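Local coordinates for protein alkaline phosphatase (Antarctic bacterium, PDB 2W5V) that probably hydrolyses phosphate monoesters as a zinc- and magnesium-dependent alkaline phosphatase, passing through a phosphoserine intermediate, at residues P61-F66 and D276-I281; M220-K225 and I271-D276. The protein carries 1 engineered substitution. All blocks are in the same frame, centred on the assembly; numbering follows the deposited sequence.

Both contacts draw on the long helix 267-291, which packs against the central, largely parallel sheet of the alkaline phosphatase fold, and their helical segments share Asp276, which takes part only in contact 2. Contact 2 uses its earlier turns, 271-276, and contact 1 the following ones, 276-281; their centres lie about 15 Å apart. Along the chain the order is 61-66, 220-225, then the helix, so the contact of 220-225 falls within the span bridged by contact 1. The helix thus gathers two loops distant in sequence, one leading into strand 68-73 and one leading into helix 230-242. Where the contacts adjoin, Tyr63 OH approaches Ile274 CD1 at 4.1 Å.

Contact 1: residues P61-F66 and D276-I281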
loop_
_atom_site.group_PDB
_atom_site.type_symbol
_atom_site.label_atom_id
_atom_site.label_comp_id
_atom_site.label_asym_id
_atom_site.label_seq_id
_atom_site.Cartn_x
_atom_site.Cartn_y
_atom_site.Cartn_z
ATOM N N PRO B 61 -12.379 -8.494 -6.246
ATOM C CA PRO B 61 -12.141 -8.631 -4.805
ATOM C C PRO B 61 -13.035 -7.705 -3.997
ATOM O O PRO B 61 -13.337 -6.597 -4.431
ATOM C CB PRO B 61 -10.686 -8.181 -4.643
ATOM C CG PRO B 61 -10.085 -8.266 -5.992
ATOM C CD PRO B 61 -11.184 -8.016 -6.961
ATOM N N ASN B 62 -13.433 -8.150 -2.811
ATOM C CA ASN B 62 -14.230 -7.314 -1.927
ATOM C C ASN B 62 -13.433 -6.110 -1.427
ATOM O O ASN B 62 -14.003 -5.098 -1.021
ATOM C CB ASN B 62 -14.807 -8.155 -0.787
ATOM C CG ASN B 62 -15.879 -9.108 -1.276
ATOM O OD1 ASN B 62 -16.895 -8.674 -1.815
ATOM N ND2 ASN B 62 -15.655 -10.409 -1.107
ATOM N N TYR B 63 -12.109 -6.205 -1.491
ATOM C CA TYR B 63 -11.279 -5.030 -1.239
ATOM C C TYR B 63 -11.782 -3.786 -1.988
ATOM O O TYR B 63 -11.688 -2.673 -1.473
ATOM C CB TYR B 63 -9.814 -5.291 -1.617
ATOM C CG TYR B 63 -9.040 -6.107 -0.610
ATOM C CD1 TYR B 63 -8.714 -7.433 -0.864
ATOM C CD2 TYR B 63 -8.639 -5.555 0.597
ATOM C CE1 TYR B 63 -8.009 -8.192 0.067
ATOM C CE2 TYR B 63 -7.932 -6.300 1.538
ATOM C CZ TYR B 63 -7.618 -7.618 1.267
ATOM O OH TYR B 63 -6.908 -8.363 2.193
ATOM N N THR B 64 -12.299 -3.961 -3.205
ATOM C CA THR B 64 -12.663 -2.804 -4.028
ATOM C C THR B 64 -13.858 -2.011 -3.487
ATOM O O THR B 64 -14.141 -0.913 -3.958
ATOM C CB THR B 64 -12.955 -3.184 -5.493
ATOM O OG1 THR B 64 -14.064 -4.087 -5.534
ATOM C CG2 THR B 64 -11.736 -3.828 -6.131
ATOM N N GLN B 65 -14.562 -2.574 -2.515
ATOM C CA GLN B 65 -15.668 -1.860 -1.882
ATOM C C GLN B 65 -15.195 -0.715 -0.985
ATOM O O GLN B 65 -15.981 0.161 -0.637
ATOM C CB GLN B 65 -16.537 -2.818 -1.064
ATOM C CG GLN B 65 -17.232 -3.890 -1.876
ATOM C CD GLN B 65 -18.204 -4.712 -1.053
ATOM O OE1 GLN B 65 -19.104 -4.171 -0.408
ATOM N NE2 GLN B 65 -18.031 -6.029 -1.074
ATOM N N PHE B 66 -13.920 -0.722 -0.596
ATOM C CA PHE B 66 -13.427 0.274 0.356
ATOM C C PHE B 66 -13.025 1.588 -0.299
ATOM O O PHE B 66 -12.424 1.600 -1.368
ATOM C CB PHE B 66 -12.228 -0.261 1.152
ATOM C CG PHE B 66 -12.578 -1.329 2.146
ATOM C CD1 PHE B 66 -12.352 -2.670 1.854
ATOM C CD2 PHE B 66 -13.114 -0.997 3.382
ATOM C CE1 PHE B 66 -12.669 -3.651 2.774
ATOM C CE2 PHE B 66 -13.429 -1.980 4.309
ATOM C CZ PHE B 66 -13.207 -3.300 4.004
ATOM N N ASP B 276 -9.625 -16.648 0.456
ATOM C CA ASP B 276 -10.610 -16.997 1.482
ATOM C C ASP B 276 -10.874 -15.803 2.407
ATOM O O ASP B 276 -12.023 -15.503 2.745
ATOM C CB ASP B 276 -10.125 -18.204 2.299
ATOM C CG ASP B 276 -11.068 -18.559 3.432
ATOM O OD1 ASP B 276 -12.244 -18.876 3.150
ATOM O OD2 ASP B 276 -10.632 -18.521 4.607
ATOM N N PHE B 277 -9.803 -15.122 2.809
ATOM C CA PHE B 277 -9.912 -13.927 3.644
ATOM C C PHE B 277 -10.775 -12.855 2.969
ATOM O O PHE B 277 -11.636 -12.246 3.605
ATOM C CB PHE B 277 -8.521 -13.369 3.966
ATOM C CG PHE B 277 -8.547 -12.152 4.852
ATOM C CD1 PHE B 277 -8.781 -12.277 6.223
ATOM C CD2 PHE B 277 -8.331 -10.886 4.322
ATOM C CE1 PHE B 277 -8.808 -11.150 7.049
ATOM C CE2 PHE B 277 -8.351 -9.750 5.134
ATOM C CZ PHE B 277 -8.593 -9.886 6.509
ATOM N N ASP B 278 -10.563 -12.643 1.672
ATOM C CA ASP B 278 -11.382 -11.687 0.936
ATOM C C ASP B 278 -12.859 -12.079 0.938
ATOM O O ASP B 278 -13.735 -11.217 0.962
ATOM C CB ASP B 278 -10.890 -11.505 -0.508
ATOM C CG ASP B 278 -11.667 -10.424 -1.243
ATOM O OD1 ASP B 278 -11.445 -9.226 -0.958
ATOM O OD2 ASP B 278 -12.519 -10.768 -2.090
ATOM N N ASP B 279 -13.142 -13.377 0.913
ATOM C CA ASP B 279 -14.522 -13.841 1.078
ATOM C C ASP B 279 -15.103 -13.384 2.420
ATOM O O ASP B 279 -16.243 -12.910 2.487
ATOM C CB ASP B 279 -14.604 -15.364 0.957
ATOM C CG ASP B 279 -14.591 -15.838 -0.497
ATOM O OD1 ASP B 279 -14.699 -14.991 -1.414
ATOM O OD2 ASP B 279 -14.472 -17.063 -0.725
ATOM N N ALA B 280 -14.321 -13.538 3.485
ATOM C CA ALA B 280 -14.739 -13.092 4.812
ATOM C C ALA B 280 -14.996 -11.593 4.831
ATOM O O ALA B 280 -15.928 -11.123 5.478
ATOM C CB ALA B 280 -13.693 -13.457 5.853
ATOM N N ILE B 281 -14.165 -10.838 4.122
ATOM C CA ILE B 281 -14.398 -9.403 3.998
ATOM C C ILE B 281 -15.782 -9.136 3.401
ATOM O O ILE B 281 -16.524 -8.294 3.895
ATOM C CB ILE B 281 -13.328 -8.711 3.123
ATOM C CG1 ILE B 281 -11.953 -8.776 3.794
ATOM C CG2 ILE B 281 -13.725 -7.262 2.855
ATOM C CD1 ILE B 281 -10.837 -8.172 2.930
HETATM O O HOH W 1 -16.953 -12.720 -2.012
#
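The ring of Tyr63 carries the methyl CD1 of Ile281 over one face, 3.8 Å from the ring centroid, a CH-pi contact displaced toward the rim. Its hydroxyl OH lies near the plane of the Phe277 ring, 3.6 Å from the edge atom CE2. Ile281 also sends its other branch, CG2, to the edge of Phe66, meeting CE1 at 3.8 Å. Around this apolar group stand Phe345, Val298 of strand 294-299 and, packed on Tyr63, Ile357 of the second subunit.

The polar half belongs to Asp278, whose CG, anti to the backbone N (chi1 -175°), brings both carboxylate oxygens to the first amides of the 3-10 turn 62-65. Asn62 N gives OD2 a nearly straight bond of 2.9 Å (173°), and Tyr63 N reaches OD1 at 3.1 Å, each on a syn lone pair. The Asn62 amide and Asp278 carboxylate planes are 18° apart, and Asn62 ND2 donates to the backbone O of Asp278 at 2.9 Å from above the carbonyl plane. A water links ND2 to Asp279 OD1.

Lys57 forms salt bridges with Asp278 OD2 and Asp279 OD1. An alanine in place of Asp278 would probably leave both turn amides without their acceptor and Lys57 without one of its two carboxylate partners. With Lys57 as counter-ion, the two-oxygen grip is consistent with an ionised carboxylate fixing the turn on the helix.

Contact 2: residues M220-K225 and I271-D276; sequences MPTMEK and ISEIND
Met223 enters the contact between Ser272, Glu273 and Asp276, on successive turns of helix 267-291. Its CB lies 3.6 Å from Glu273 OE2 and more loosely beside the OG of Ser272. CG, set beside the backbone N (chi1 -71°), touches both Glu273 OE2 and the backbone O of Ser272, the latter at 3.7 Å. Bends at the next two torsions then turn the chain along the helix to Asp276, where SD packs on CG of the carboxylate at 3.6 Å. The terminal CE comes to rest 3.8 Å from Asp276 OD1, the two side chains crossing at about a right angle.

The backbone of the same residue makes the polar link. Met223 N points at Glu273 OE2 in an essentially straight hydrogen bond of 2.9 Å (179°), taken on the syn lone pair. One water ties the neighbouring groups together: it accepts from Glu224 N and donates to Ser272 OG and, at 2.7 Å, to Glu273 OE2. Ser272 OG also hydrogen-bonds to Ser268 O, one turn back. Glu224 lays its CG against Ser272 OG, while its OE2 hydrogen-bonds to OG of Ser268, a residue that with Asn266 holds a magnesium ion.

Arg227 forms salt bridges with both Glu273 OE1 and Asp276 OD2. Glu273 therefore divides its oxygens, OE1 facing the guanidinium and OE2 the loop amide and the water, which fixes the rotation of its carboxylate. The arginine's positive charge would be expected to keep both acids ionised, so that Met223 lays its thioether beside two acids sharing one arginine, joining loop 220-225 to the helix.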
loop_
_atom_site.group_PDB
_atom_site.type_symbol
_atom_site.label_atom_id
_atom_site.label_comp_id
_atom_site.label_asym_id
_atom_site.label_seq_id
_atom_site.Cartn_x
_atom_site.Cartn_y
_atom_site.Cartn_z
ATOM N N MET B 220 -6.629 -25.221 11.934
ATOM C CA MET B 220 -7.644 -25.696 10.997
ATOM C C MET B 220 -6.948 -26.146 9.722
ATOM O O MET B 220 -5.803 -25.761 9.469
ATOM C CB MET B 220 -8.631 -24.581 10.652
ATOM C CG MET B 220 -9.364 -23.999 11.852
ATOM S SD MET B 220 -10.544 -25.181 12.514
ATOM C CE MET B 220 -11.665 -25.341 11.119
ATOM N N PRO B 221 -7.634 -26.961 8.909
ATOM C CA PRO B 221 -7.070 -27.401 7.627
ATOM C C PRO B 221 -6.746 -26.203 6.736
ATOM O O PRO B 221 -7.351 -25.143 6.908
ATOM C CB PRO B 221 -8.210 -28.223 7.009
ATOM C CG PRO B 221 -9.004 -28.701 8.195
ATOM C CD PRO B 221 -8.936 -27.590 9.198
ATOM N N THR B 222 -5.804 -26.351 5.808
ATOM C CA THR B 222 -5.598 -25.312 4.800
ATOM C C THR B 222 -6.793 -25.312 3.854
ATOM O O THR B 222 -7.580 -26.259 3.847
ATOM C CB THR B 222 -4.308 -25.525 3.977
ATOM O OG1 THR B 222 -4.379 -26.768 3.255
ATOM C CG2 THR B 222 -3.084 -25.518 4.887
ATOM N N MET B 223 -6.936 -24.253 3.065
ATOM C CA MET B 223 -7.971 -24.217 2.034
ATOM C C MET B 223 -7.740 -25.366 1.054
ATOM O O MET B 223 -8.683 -26.032 0.619
ATOM C CB MET B 223 -7.939 -22.886 1.278
ATOM C CG MET B 223 -8.426 -21.677 2.077
ATOM S SD MET B 223 -10.092 -21.914 2.744
ATOM C CE MET B 223 -11.070 -21.997 1.233
ATOM N N GLU B 224 -6.476 -25.599 0.718
ATOM C CA GLU B 224 -6.130 -26.625 -0.263
ATOM C C GLU B 224 -6.446 -28.025 0.265
ATOM O O GLU B 224 -6.530 -28.983 -0.505
ATOM C CB GLU B 224 -4.660 -26.508 -0.691
ATOM C CG GLU B 224 -4.365 -25.284 -1.568
ATOM C CD GLU B 224 -2.901 -25.168 -1.982
ATOM O OE1 GLU B 224 -2.026 -25.660 -1.248
ATOM O OE2 GLU B 224 -2.623 -24.580 -3.044
ATOM N N LYS B 225 -6.625 -28.139 1.578
ATOM C CA LYS B 225 -6.990 -29.413 2.185
ATOM C C LYS B 225 -8.468 -29.449 2.553
ATOM O O LYS B 225 -8.899 -30.315 3.303
ATOM C CB LYS B 225 -6.136 -29.693 3.419
ATOM C CG LYS B 225 -4.701 -30.068 3.114
ATOM C CD LYS B 225 -4.611 -31.498 2.616
ATOM C CE LYS B 225 -3.168 -31.905 2.362
ATOM N NZ LYS B 225 -3.068 -33.297 1.831
ATOM N N ILE B 271 -1.956 -17.605 -1.829
ATOM C CA ILE B 271 -3.045 -17.089 -2.646
ATOM C C ILE B 271 -4.415 -17.641 -2.242
ATOM O O ILE B 271 -5.388 -16.888 -2.123
ATOM C CB ILE B 271 -2.785 -17.344 -4.142
ATOM C CG1 ILE B 271 -1.660 -16.430 -4.630
ATOM C CG2 ILE B 271 -4.042 -17.089 -4.950
ATOM C CD1 ILE B 271 -1.178 -16.750 -6.026
ATOM N N SER B 272 -4.499 -18.947 -2.021
ATOM C CA SER B 272 -5.777 -19.543 -1.646
ATOM C C SER B 272 -6.229 -19.031 -0.277
ATOM O O SER B 272 -7.427 -18.843 -0.040
ATOM C CB SER B 272 -5.724 -21.080 -1.675
ATOM O OG SER B 272 -4.703 -21.589 -0.839
ATOM N N GLU B 273 -5.277 -18.793 0.621
ATOM C CA GLU B 273 -5.641 -18.326 1.957
ATOM C C GLU B 273 -6.147 -16.880 1.923
ATOM O O GLU B 273 -7.119 -16.540 2.599
ATOM C CB GLU B 273 -4.477 -18.478 2.943
ATOM C CG GLU B 273 -4.027 -19.934 3.199
ATOM C CD GLU B 273 -5.115 -20.817 3.814
ATOM O OE1 GLU B 273 -5.851 -20.341 4.701
ATOM O OE2 GLU B 273 -5.226 -22.000 3.423
ATOM N N ILE B 274 -5.508 -16.022 1.139
ATOM C CA ILE B 274 -5.958 -14.634 1.115
ATOM C C ILE B 274 -7.241 -14.485 0.296
ATOM O O ILE B 274 -8.055 -13.611 0.574
ATOM C CB ILE B 274 -4.870 -13.636 0.669
ATOM C CG1 ILE B 274 -5.331 -12.203 0.972
ATOM C CG2 ILE B 274 -4.548 -13.806 -0.796
ATOM C CD1 ILE B 274 -4.263 -11.152 0.781
ATOM N N ASN B 275 -7.426 -15.346 -0.701
ATOM C CA ASN B 275 -8.699 -15.389 -1.413
ATOM C C ASN B 275 -9.856 -15.708 -0.459
ATOM O O ASN B 275 -10.935 -15.118 -0.560
ATOM C CB ASN B 275 -8.659 -16.398 -2.566
ATOM C CG ASN B 275 -8.007 -15.827 -3.822
ATOM O OD1 ASN B 275 -7.675 -14.641 -3.882
ATOM N ND2 ASN B 275 -7.828 -16.671 -4.831
ATOM N N ASP B 276 -9.625 -16.648 0.456
ATOM C CA ASP B 276 -10.610 -16.997 1.482
ATOM C C ASP B 276 -10.874 -15.803 2.407
ATOM O O ASP B 276 -12.023 -15.503 2.745
ATOM C CB ASP B 276 -10.125 -18.204 2.299
ATOM C CG ASP B 276 -11.068 -18.559 3.432
ATOM O OD1 ASP B 276 -12.244 -18.876 3.150
ATOM O OD2 ASP B 276 -10.632 -18.521 4.607
HETATM O O HOH W 2 -4.428 -23.409 1.217
#